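Local coordinates for polyketide synthase PksJ (Bacillus subtilis subsp. subtilis, PDB 4J1Q), which carries a ketoreductase domain that uses NADPH for the stereoselective reduction of alpha- and beta-keto groups on the bacillaene assembly line, at residues V339-L343 against V430-E434; A362-R366 against S377-F381; E22-L26 against K417-G422; K131-E136 against L343-A349. All blocks are in the same frame, centred on the assembly; numbering follows the deposited sequence.

Interaction 1: V339-L343 against V430-E434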
loop_
_atom_site.group_PDB
_atom_site.type_symbol
_atom_site.label_atom_id
_atom_site.label_comp_id
_atom_site.label_asym_id
_atom_site.label_seq_id
_atom_site.Cartn_x
_atom_site.Cartn_y
_atom_site.Cartn_z
ATOM N N VAL A 339 5.448 2.890 -5.087
ATOM C CA VAL A 339 5.514 2.045 -6.269
ATOM C C VAL A 339 5.858 0.564 -5.949
ATOM O O VAL A 339 5.419 -0.342 -6.632
ATOM C CB VAL A 339 6.453 2.676 -7.316
ATOM C CG1 VAL A 339 7.389 1.645 -7.912
ATOM C CG2 VAL A 339 5.627 3.366 -8.401
ATOM N N SER A 340 6.538 0.328 -4.834
ATOM C CA SER A 340 6.835 -1.043 -4.388
ATOM C C SER A 340 5.573 -1.853 -4.094
ATOM O O SER A 340 5.517 -3.044 -4.384
ATOM C CB SER A 340 7.716 -1.016 -3.140
ATOM O OG SER A 340 8.770 -0.080 -3.340
ATOM N N GLY A 341 4.589 -1.216 -3.461
ATOM C CA GLY A 341 3.334 -1.873 -3.144
ATOM C C GLY A 341 2.647 -2.529 -4.341
ATOM O O GLY A 341 2.108 -3.636 -4.212
ATOM N N CYS A 342 2.781 -1.933 -5.528
ATOM C CA CYS A 342 2.058 -2.435 -6.707
ATOM C C CYS A 342 2.937 -3.108 -7.765
ATOM O O CYS A 342 2.427 -3.707 -8.695
ATOM C CB CYS A 342 1.199 -1.318 -7.324
ATOM S SG CYS A 342 2.081 0.238 -7.592
ATOM N N LEU A 343 4.258 -3.031 -7.616
ATOM C CA LEU A 343 5.173 -3.686 -8.567
ATOM C C LEU A 343 6.041 -4.720 -7.874
ATOM O O LEU A 343 6.744 -5.520 -8.525
ATOM C CB LEU A 343 6.081 -2.660 -9.215
ATOM C CG LEU A 343 5.425 -1.550 -10.035
ATOM C CD1 LEU A 343 6.518 -0.790 -10.774
ATOM C CD2 LEU A 343 4.399 -2.111 -11.016
ATOM N N VAL A 430 -3.715 5.983 -6.956
ATOM C CA VAL A 430 -3.064 6.653 -8.059
ATOM C C VAL A 430 -1.604 6.230 -8.035
ATOM O O VAL A 430 -0.924 6.353 -7.025
ATOM C CB VAL A 430 -3.150 8.190 -7.877
ATOM C CG1 VAL A 430 -2.175 8.902 -8.812
ATOM C CG2 VAL A 430 -4.574 8.679 -8.135
ATOM N N PHE A 431 -1.129 5.718 -9.145
ATOM C CA PHE A 431 0.243 5.264 -9.240
ATOM C C PHE A 431 1.042 6.304 -10.016
ATOM O O PHE A 431 0.733 6.593 -11.156
ATOM C CB PHE A 431 0.282 3.916 -9.949
ATOM C CG PHE A 431 1.650 3.454 -10.322
ATOM C CD1 PHE A 431 2.137 2.281 -9.829
ATOM C CD2 PHE A 431 2.415 4.146 -11.238
ATOM C CE1 PHE A 431 3.376 1.808 -10.212
ATOM C CE2 PHE A 431 3.683 3.718 -11.575
ATOM C CZ PHE A 431 4.164 2.539 -11.059
ATOM N N VAL A 432 2.048 6.873 -9.390
ATOM C CA VAL A 432 2.781 7.953 -10.018
ATOM C C VAL A 432 4.196 7.513 -10.337
ATOM O O VAL A 432 4.883 6.923 -9.514
ATOM C CB VAL A 432 2.847 9.183 -9.121
ATOM C CG1 VAL A 432 3.605 10.317 -9.824
ATOM C CG2 VAL A 432 1.442 9.613 -8.734
ATOM N N MET A 433 4.613 7.807 -11.555
ATOM C CA MET A 433 5.915 7.415 -12.043
ATOM C C MET A 433 6.520 8.633 -12.715
ATOM O O MET A 433 5.831 9.350 -13.421
ATOM C CB MET A 433 5.723 6.357 -13.100
ATOM C CG MET A 433 6.549 5.122 -12.907
ATOM S SD MET A 433 5.833 3.806 -13.918
ATOM C CE MET A 433 6.687 2.365 -13.266
ATOM N N GLU A 434 7.812 8.868 -12.535
ATOM C CA GLU A 434 8.498 9.902 -13.329
ATOM C C GLU A 434 9.731 9.330 -14.006
ATOM O O GLU A 434 10.540 8.683 -13.369
ATOM C CB GLU A 434 8.916 11.093 -12.454
ATOM C CG GLU A 434 7.895 12.218 -12.378
ATOM C CD GLU A 434 8.390 13.519 -12.979
ATOM O OE1 GLU A 434 9.136 14.257 -12.302
ATOM O OE2 GLU A 434 7.995 13.812 -14.119
#

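Interaction 2: A362-R366 against S377-F381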
loop_
_atom_site.group_PDB
_atom_site.type_symbol
_atom_site.label_atom_id
_atom_site.label_comp_id
_atom_site.label_asym_id
_atom_site.label_seq_id
_atom_site.Cartn_x
_atom_site.Cartn_y
_atom_site.Cartn_z
ATOM N N ALA A 362 -7.661 1.964 1.012
ATOM C CA ALA A 362 -8.281 3.136 0.382
ATOM C C ALA A 362 -9.678 2.807 -0.142
ATOM O O ALA A 362 -10.622 3.589 0.045
ATOM C CB ALA A 362 -7.407 3.708 -0.732
ATOM N N GLU A 363 -9.800 1.688 -0.847
ATOM C CA GLU A 363 -11.107 1.270 -1.344
ATOM C C GLU A 363 -12.036 0.887 -0.197
ATOM O O GLU A 363 -13.224 1.216 -0.212
ATOM C CB GLU A 363 -10.994 0.116 -2.351
ATOM C CG GLU A 363 -12.277 -0.139 -3.137
ATOM C CD GLU A 363 -12.578 0.933 -4.186
ATOM O OE1 GLU A 363 -12.121 0.779 -5.339
ATOM O OE2 GLU A 363 -13.305 1.907 -3.879
ATOM N N TYR A 364 -11.487 0.195 0.791
ATOM C CA TYR A 364 -12.273 -0.242 1.929
ATOM C C TYR A 364 -12.823 0.940 2.734
ATOM O O TYR A 364 -13.966 0.909 3.186
ATOM C CB TYR A 364 -11.445 -1.169 2.804
ATOM C CG TYR A 364 -11.921 -1.262 4.224
ATOM C CD1 TYR A 364 -13.025 -2.045 4.570
ATOM C CD2 TYR A 364 -11.235 -0.610 5.238
ATOM C CE1 TYR A 364 -13.445 -2.144 5.883
ATOM C CE2 TYR A 364 -11.650 -0.693 6.551
ATOM C CZ TYR A 364 -12.745 -1.465 6.873
ATOM O OH TYR A 364 -13.101 -1.561 8.202
ATOM N N ARG A 365 -12.034 2.001 2.863
ATOM C CA ARG A 365 -12.515 3.199 3.532
ATOM C C ARG A 365 -13.633 3.905 2.751
ATOM O O ARG A 365 -14.619 4.352 3.341
ATOM C CB ARG A 365 -11.380 4.167 3.873
ATOM C CG ARG A 365 -11.600 4.895 5.190
ATOM C CD ARG A 365 -10.459 5.843 5.519
ATOM N NE ARG A 365 -10.739 7.199 5.079
ATOM C CZ ARG A 365 -11.411 8.103 5.788
ATOM N NH1 ARG A 365 -11.852 7.824 7.012
ATOM N NH2 ARG A 365 -11.627 9.293 5.267
ATOM N N ARG A 366 -13.507 3.960 1.427
ATOM C CA ARG A 366 -14.531 4.616 0.599
ATOM C C ARG A 366 -15.896 3.967 0.787
ATOM O O ARG A 366 -16.909 4.648 0.876
ATOM C CB ARG A 366 -14.152 4.604 -0.886
ATOM C CG ARG A 366 -12.846 5.305 -1.183
ATOM C CD ARG A 366 -12.876 5.974 -2.538
ATOM N NE ARG A 366 -11.934 7.098 -2.578
ATOM C CZ ARG A 366 -11.509 7.683 -3.695
ATOM N NH1 ARG A 366 -11.976 7.284 -4.865
ATOM N NH2 ARG A 366 -10.626 8.672 -3.643
ATOM N N SER A 377 -12.720 12.197 1.460
ATOM C CA SER A 377 -12.259 11.360 0.358
ATOM C C SER A 377 -10.919 10.676 0.662
ATOM O O SER A 377 -10.009 11.291 1.214
ATOM C CB SER A 377 -12.164 12.179 -0.929
ATOM O OG SER A 377 -10.944 12.895 -0.961
ATOM N N THR A 378 -10.798 9.420 0.248
ATOM C CA THR A 378 -9.628 8.610 0.588
ATOM C C THR A 378 -8.831 8.268 -0.654
ATOM O O THR A 378 -9.370 7.709 -1.605
ATOM C CB THR A 378 -10.037 7.285 1.255
ATOM O OG1 THR A 378 -11.021 7.540 2.259
ATOM C CG2 THR A 378 -8.848 6.632 1.891
ATOM N N ILE A 379 -7.531 8.534 -0.605
ATOM C CA ILE A 379 -6.654 8.238 -1.726
ATOM C C ILE A 379 -5.375 7.611 -1.211
ATOM O O ILE A 379 -4.831 8.055 -0.203
ATOM C CB ILE A 379 -6.292 9.521 -2.500
ATOM C CG1 ILE A 379 -7.561 10.227 -2.950
ATOM C CG2 ILE A 379 -5.418 9.199 -3.704
ATOM C CD1 ILE A 379 -7.320 11.606 -3.530
ATOM N N SER A 380 -4.860 6.631 -1.942
ATOM C CA SER A 380 -3.517 6.119 -1.711
ATOM C C SER A 380 -2.659 6.425 -2.942
ATOM O O SER A 380 -3.083 6.165 -4.078
ATOM C CB SER A 380 -3.569 4.611 -1.446
ATOM O OG SER A 380 -2.287 4.061 -1.077
ATOM N N PHE A 381 -1.500 7.052 -2.733
ATOM C CA PHE A 381 -0.621 7.381 -3.853
ATOM C C PHE A 381 0.504 6.355 -3.883
ATOM O O PHE A 381 1.240 6.205 -2.893
ATOM C CB PHE A 381 -0.022 8.800 -3.706
ATOM C CG PHE A 381 -0.995 9.926 -3.995
ATOM C CD1 PHE A 381 -1.881 10.377 -3.023
ATOM C CD2 PHE A 381 -0.972 10.574 -5.210
ATOM C CE1 PHE A 381 -2.749 11.438 -3.276
ATOM C CE2 PHE A 381 -1.840 11.632 -5.477
ATOM C CZ PHE A 381 -2.725 12.070 -4.504
#

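Interaction 3: E22-L26 against K417-G422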
loop_
_atom_site.group_PDB
_atom_site.type_symbol
_atom_site.label_atom_id
_atom_site.label_comp_id
_atom_site.label_asym_id
_atom_site.label_seq_id
_atom_site.Cartn_x
_atom_site.Cartn_y
_atom_site.Cartn_z
ATOM N N GLU A 22 8.577 13.331 -18.345
ATOM C CA GLU A 22 7.229 13.658 -17.909
ATOM C C GLU A 22 6.705 12.678 -16.884
ATOM O O GLU A 22 6.948 11.481 -16.958
ATOM C CB GLU A 22 6.268 13.743 -19.094
ATOM C CG GLU A 22 4.832 14.082 -18.714
ATOM C CD GLU A 22 4.545 15.580 -18.726
ATOM O OE1 GLU A 22 4.581 16.198 -19.816
ATOM O OE2 GLU A 22 4.260 16.141 -17.645
ATOM N N ARG A 23 5.934 13.194 -15.949
ATOM C CA ARG A 23 5.152 12.332 -15.131
ATOM C C ARG A 23 4.289 11.518 -16.063
ATOM O O ARG A 23 3.599 12.071 -16.898
ATOM C CB ARG A 23 4.263 13.151 -14.217
ATOM C CG ARG A 23 4.974 13.751 -13.016
ATOM C CD ARG A 23 4.041 13.833 -11.814
ATOM N NE ARG A 23 2.640 13.722 -12.201
ATOM C CZ ARG A 23 1.973 14.656 -12.875
ATOM N NH1 ARG A 23 0.700 14.449 -13.202
ATOM N NH2 ARG A 23 2.573 15.793 -13.214
ATOM N N LEU A 24 4.401 10.201 -15.966
ATOM C CA LEU A 24 3.350 9.288 -16.404
ATOM C C LEU A 24 2.504 8.979 -15.181
ATOM O O LEU A 24 3.023 8.965 -14.077
ATOM C CB LEU A 24 3.981 7.999 -16.934
ATOM C CG LEU A 24 3.019 6.928 -17.428
ATOM C CD1 LEU A 24 2.138 6.515 -16.283
ATOM C CD2 LEU A 24 2.173 7.437 -18.589
ATOM N N MET A 25 1.213 8.729 -15.354
ATOM C CA MET A 25 0.325 8.620 -14.196
ATOM C C MET A 25 -0.790 7.593 -14.435
ATOM O O MET A 25 -1.495 7.718 -15.402
ATOM C CB MET A 25 -0.294 9.978 -13.909
ATOM C CG MET A 25 -1.060 10.062 -12.600
ATOM S SD MET A 25 -0.767 11.643 -11.736
ATOM C CE MET A 25 -2.166 11.669 -10.618
ATOM N N LEU A 26 -0.961 6.608 -13.542
ATOM C CA LEU A 26 -1.764 5.410 -13.832
ATOM C C LEU A 26 -2.838 5.069 -12.792
ATOM O O LEU A 26 -2.750 5.403 -11.616
ATOM C CB LEU A 26 -0.866 4.185 -14.009
ATOM C CG LEU A 26 0.192 4.256 -15.096
ATOM C CD1 LEU A 26 1.058 2.999 -15.051
ATOM C CD2 LEU A 26 -0.488 4.451 -16.443
ATOM N N LYS A 417 2.384 18.563 -8.100
ATOM C CA LYS A 417 1.417 18.624 -9.174
ATOM C C LYS A 417 0.620 17.330 -9.262
ATOM O O LYS A 417 -0.608 17.346 -9.278
ATOM C CB LYS A 417 2.087 18.959 -10.509
ATOM C CG LYS A 417 2.681 20.362 -10.550
ATOM C CD LYS A 417 3.330 20.678 -11.893
ATOM C CE LYS A 417 4.248 21.900 -11.788
ATOM N NZ LYS A 417 4.626 22.444 -13.126
ATOM N N ALA A 418 1.324 16.205 -9.224
ATOM C CA ALA A 418 0.677 14.895 -9.239
ATOM C C ALA A 418 -0.218 14.714 -8.012
ATOM O O ALA A 418 -1.326 14.210 -8.097
ATOM C CB ALA A 418 1.727 13.808 -9.281
ATOM N N PHE A 419 0.243 15.221 -6.886
ATOM C CA PHE A 419 -0.545 15.177 -5.678
ATOM C C PHE A 419 -1.876 15.884 -5.850
ATOM O O PHE A 419 -2.907 15.329 -5.496
ATOM C CB PHE A 419 0.234 15.773 -4.524
ATOM C CG PHE A 419 -0.569 15.913 -3.259
ATOM C CD1 PHE A 419 -0.749 14.835 -2.397
ATOM C CD2 PHE A 419 -1.055 17.173 -2.871
ATOM C CE1 PHE A 419 -1.448 14.987 -1.209
ATOM C CE2 PHE A 419 -1.732 17.339 -1.675
ATOM C CZ PHE A 419 -1.887 16.261 -0.813
ATOM N N TYR A 420 -1.848 17.104 -6.395
ATOM C CA TYR A 420 -3.071 17.865 -6.640
ATOM C C TYR A 420 -3.949 17.222 -7.720
ATOM O O TYR A 420 -5.161 17.072 -7.546
ATOM C CB TYR A 420 -2.754 19.338 -6.987
ATOM C CG TYR A 420 -2.317 20.152 -5.781
ATOM C CD1 TYR A 420 -3.113 20.204 -4.646
ATOM C CD2 TYR A 420 -1.076 20.781 -5.739
ATOM C CE1 TYR A 420 -2.700 20.861 -3.499
ATOM C CE2 TYR A 420 -0.651 21.459 -4.601
ATOM C CZ TYR A 420 -1.475 21.502 -3.484
ATOM O OH TYR A 420 -1.099 22.207 -2.353
ATOM N N GLN A 421 -3.326 16.784 -8.808
ATOM C CA GLN A 421 -4.057 16.083 -9.852
ATOM C C GLN A 421 -4.727 14.807 -9.325
ATOM O O GLN A 421 -5.789 14.413 -9.814
ATOM C CB GLN A 421 -3.115 15.703 -10.984
ATOM C CG GLN A 421 -2.633 16.855 -11.835
ATOM C CD GLN A 421 -1.732 16.381 -12.955
ATOM O OE1 GLN A 421 -1.835 15.241 -13.409
ATOM N NE2 GLN A 421 -0.830 17.248 -13.392
ATOM N N GLY A 422 -4.084 14.144 -8.362
ATOM C CA GLY A 422 -4.607 12.887 -7.833
ATOM C C GLY A 422 -5.860 13.117 -7.023
ATOM O O GLY A 422 -6.772 12.316 -7.041
#

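Interaction 4: K131-E136 against L343-A349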
loop_
_atom_site.group_PDB
_atom_site.type_symbol
_atom_site.label_atom_id
_atom_site.label_comp_id
_atom_site.label_asym_id
_atom_site.label_seq_id
_atom_site.Cartn_x
_atom_site.Cartn_y
_atom_site.Cartn_z
ATOM N N LYS A 131 4.500 -10.152 -5.493
ATOM C CA LYS A 131 5.314 -9.493 -6.494
ATOM C C LYS A 131 6.788 -9.387 -6.116
ATOM O O LYS A 131 7.657 -9.650 -6.944
ATOM C CB LYS A 131 4.749 -8.110 -6.801
ATOM C CG LYS A 131 3.361 -8.198 -7.403
ATOM C CD LYS A 131 2.968 -6.868 -8.028
ATOM C CE LYS A 131 1.992 -7.115 -9.179
ATOM N NZ LYS A 131 0.613 -7.222 -8.653
ATOM N N THR A 132 7.082 -9.079 -4.855
ATOM C CA THR A 132 8.478 -9.063 -4.422
ATOM C C THR A 132 9.067 -10.464 -4.452
ATOM O O THR A 132 10.104 -10.674 -5.049
ATOM C CB THR A 132 8.640 -8.438 -3.030
ATOM O OG1 THR A 132 8.137 -7.090 -3.073
ATOM C CG2 THR A 132 10.138 -8.431 -2.590
ATOM N N ALA A 133 8.356 -11.431 -3.883
ATOM C CA ALA A 133 8.772 -12.832 -3.941
ATOM C C ALA A 133 9.137 -13.299 -5.365
ATOM O O ALA A 133 10.147 -13.995 -5.542
ATOM C CB ALA A 133 7.700 -13.736 -3.339
ATOM N N GLU A 134 8.318 -12.924 -6.369
ATOM C CA GLU A 134 8.593 -13.260 -7.793
ATOM C C GLU A 134 9.898 -12.645 -8.315
ATOM O O GLU A 134 10.626 -13.277 -9.070
ATOM C CB GLU A 134 7.455 -12.800 -8.709
ATOM C CG GLU A 134 6.220 -13.687 -8.679
ATOM C CD GLU A 134 5.433 -13.642 -9.989
ATOM O OE1 GLU A 134 4.211 -13.859 -9.978
ATOM O OE2 GLU A 134 6.049 -13.461 -11.058
ATOM N N ILE A 135 10.165 -11.393 -7.947
ATOM C CA ILE A 135 11.419 -10.756 -8.338
ATOM C C ILE A 135 12.638 -11.465 -7.712
ATOM O O ILE A 135 13.661 -11.670 -8.375
ATOM C CB ILE A 135 11.425 -9.254 -7.981
ATOM C CG1 ILE A 135 10.431 -8.485 -8.878
ATOM C CG2 ILE A 135 12.829 -8.687 -8.117
ATOM C CD1 ILE A 135 10.061 -7.111 -8.340
ATOM N N GLU A 136 12.500 -11.889 -6.459
ATOM C CA GLU A 136 13.608 -12.486 -5.719
ATOM C C GLU A 136 13.777 -13.961 -6.070
ATOM O O GLU A 136 14.859 -14.516 -5.920
ATOM C CB GLU A 136 13.407 -12.309 -4.205
ATOM C CG GLU A 136 13.553 -10.848 -3.752
ATOM C CD GLU A 136 13.485 -10.675 -2.231
ATOM O OE1 GLU A 136 13.545 -11.692 -1.508
ATOM O OE2 GLU A 136 13.366 -9.516 -1.749
ATOM N N LEU A 343 4.258 -3.031 -7.616
ATOM C CA LEU A 343 5.173 -3.686 -8.567
ATOM C C LEU A 343 6.041 -4.720 -7.874
ATOM O O LEU A 343 6.744 -5.520 -8.525
ATOM C CB LEU A 343 6.081 -2.660 -9.215
ATOM C CG LEU A 343 5.425 -1.550 -10.035
ATOM C CD1 LEU A 343 6.518 -0.790 -10.774
ATOM C CD2 LEU A 343 4.399 -2.111 -11.016
ATOM N N GLY A 344 6.005 -4.694 -6.550
ATOM C CA GLY A 344 6.995 -5.400 -5.765
ATOM C C GLY A 344 8.346 -4.727 -5.983
ATOM O O GLY A 344 8.478 -3.889 -6.865
ATOM N N ASN A 345 9.341 -5.127 -5.193
ATOM C CA ASN A 345 10.711 -4.655 -5.380
ATOM C C ASN A 345 11.682 -5.537 -4.576
ATOM O O ASN A 345 11.435 -5.839 -3.398
ATOM C CB ASN A 345 10.825 -3.216 -4.881
ATOM C CG ASN A 345 12.102 -2.541 -5.329
ATOM O OD1 ASN A 345 12.953 -3.146 -5.979
ATOM N ND2 ASN A 345 12.243 -1.279 -4.979
ATOM N N ALA A 346 12.781 -5.931 -5.204
ATOM C CA ALA A 346 13.750 -6.813 -4.555
ATOM C C ALA A 346 14.201 -6.252 -3.209
ATOM O O ALA A 346 14.595 -5.095 -3.099
ATOM C CB ALA A 346 14.953 -7.074 -5.470
ATOM N N GLY A 347 14.071 -7.067 -2.172
ATOM C CA GLY A 347 14.487 -6.627 -0.843
ATOM C C GLY A 347 13.423 -5.885 -0.047
ATOM O O GLY A 347 13.684 -5.457 1.066
ATOM N N GLN A 348 12.206 -5.793 -0.567
ATOM C CA GLN A 348 11.188 -5.026 0.140
ATOM C C GLN A 348 9.886 -5.788 0.296
ATOM O O GLN A 348 8.815 -5.177 0.271
ATOM C CB GLN A 348 10.913 -3.722 -0.584
ATOM C CG GLN A 348 12.153 -2.985 -1.017
ATOM C CD GLN A 348 12.038 -1.510 -0.745
ATOM O OE1 GLN A 348 12.118 -0.693 -1.645
ATOM N NE2 GLN A 348 11.853 -1.161 0.517
ATOM N N ALA A 349 9.973 -7.106 0.504
ATOM C CA ALA A 349 8.789 -7.923 0.712
ATOM C C ALA A 349 7.823 -7.294 1.688
ATOM O O ALA A 349 6.587 -7.334 1.475
ATOM C CB ALA A 349 9.156 -9.323 1.174
#

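Interaction 1: V339-L343 against V430-E434
The ring of F431 has V339 CG2 placed over one face, while C342 SG and L343 CG meet its edge, close to the ring plane. V339 CG2 is modelled too close to the ring, so the detail of that approach is doubtful. C342 makes a sulfur-aromatic contact, its SG 4.2 Å from the centroid of the F431 ring and 81° off the ring normal. Its first torsion (chi1 49°) tucks the sulfur between the backbone N and the carbonyl carbon, a crowded position that brings SG to the ring edge. L343 crosses F431 at about a right angle, with L343 CG 3.9 Å from F431 CE1. Further out its CD1 reaches the end of M433 tip to tip, 4.0 Å from M433 CE, the methionine chain running extended to get there. The F431 ring itself stands out from strand 429-435 toward the short helix 339-343, which crosses the strand at 108°. W184, in strand 178-186, meets the same phenyl ring with the ring planes inclined to each other.

No hydrogen bond spans these two segments; between them the contacts are apolar or through sulfur. The V339 side chain lies about 6 Å from the bound NADPH. The contact is mostly buried, so shape fit rather than directed bonds joins helix and strand here.

Interaction 2: A362-R366 against S377-F381
R365 and T378 cross at about a right angle: the arginine comes off helix 349-370, turns at chi3 (95°), and brings its NE to the threonine hydroxyl. The R365 NE to T378 OG1 hydrogen bond is 2.9 Å long and bent to 139° at the hydrogen, with the oxygen tilted out of the guanidinium plane. T378 can serve two purposes at once because OG1 sits beside its backbone N while CG2 is anti to it; the methyl then faces the helix, 3.8 Å from A362 CA. R366, bent at chi2, crosses I379 obliquely and brings its NH2 to 2.6 Å from T378 O in a weak, poorly directed hydrogen bond. The same NH2 passes I379 CG1 at 3.5 Å, with that carbon near the guanidinium plane. Further along the strand A362 CB meets S380 CB at 4.0 Å, where the helix carries only a methyl.

Both arginines have acidic partners too: R365 NH1 forms a salt bridge with D322 and R366 NH2 one with D426, while S380 OG is taken by D359. Helix and strand run antiparallel, 175° between their directions. Strand 332-338 leads, through the short helix 339-343, into helix 349-370 and then strand 377-383. The two strands are parallel neighbours, the beta-alpha-beta crossover of a Rossmann fold, here with the helix packed on the strand that follows it.

Interaction 3: E22-L26 against K417-G422
Strand 22-26 and helix 417-422 run in roughly the same direction, 30° apart, with their axes 10.8 Å from each other; the nearest CA atoms are those of R23 and A418, 7.8 Å apart. R23 and M25, two residues apart on one side of the strand, fill that gap. The arginine chain bends at chi2 and again at chi3, which is nearly eclipsed (-18°), and this folds the guanidinium across A418: one face rests on A418 CA, 3.6 Å from the plane and offset toward the rim. Q421 reaches toward the guanidinium from the opposite direction, while the aliphatic start of K417 passes R23 NH2 and its charged end leads away from the strand.

M25 keeps CG anti to its backbone N and turns at chi2, sending its sulfur to the guanidinium edge. There R23 NH1 gives M25 SD a nearly straight hydrogen bond of 3.5 Å, a weak link between the two strand residues that both lean on A418. The methionine continues to the helix backbone, where M25 CE lies 3.7 Å from A418 O, and its SD stands 4.1 Å from A418 CB.

Around this contact, R23 also touches V432 and E434, and M25 touches V430, all on the neighbouring strand 429-435, to which helix 412-425 leads directly. On another side of the helix F419 packs edge-to-face with F218, and Y420 OH hydrogen-bonds W199 NE1. The helix is thereby set between strand 22-31 and the helix 213-226 region of the cofactor-binding half.

Interaction 4: K131-E136 against L343-A349
Two hydrogen bonds join T132 and E136, one turn apart on helix 126-136, to backbone amides of the loop 343-349. N345 N points almost straight at T132 OG1, 3.1 Å away at 163°, and the hydroxyl is also bonded to G128 O within its own helix. G347 N meets E136 OE2 at 2.6 Å, on the anti side of the carboxylate and somewhat out of its plane. The other oxygen of E136 accepts from the amide of I299, so the carboxylate spans two loops, which should fix its rotation.

Apolar contacts fill in between. T132 CG2, anti to the backbone N, is directed into the bend of the loop and reaches A349 CB at 4.0 Å. I135 lays CG2 against A346 CB at 3.8 Å, while its CD1 passes over the backbone of L343 and G344. K131 packs through its aliphatic part, with CB 3.6 Å from G344 N.

Backbone proximity is the third element: T132 CA and G344 CA are just 4.2 Å apart, possible because G344 has no side chain to run into the helix backbone; its positive phi also suits glycine. N345 to Q348 form a type II beta turn with G347 at its third position, and Q348 N-caps helix 349-370. The contact joins the N-terminal half to the NADPH-binding half, as in the structural and catalytic subdomains of polyketide synthase ketoreductases.

In the fold
From the N terminus, 22-26 opens interaction 3 and 131-136 opens interaction 4. The latter closes at 343-349, wholly within the span of interaction 3, after interaction 1 has already opened at 339-343; interactions 1 and 4 therefore cross, sharing L343. Interaction 2 follows as a short local closure, 362-366 to 377-381, lying within both interaction 1 and interaction 3. The chain returns at 417-422 to close interaction 3, then at 430-434 to close interaction 1, so these two cross as well. Strand 429-435, between strands 22-31 and 377-383, connects interactions 1, 2 and 3, while interaction 4 ties the 126-136 helix of the N-terminal half to the cofactor-binding half.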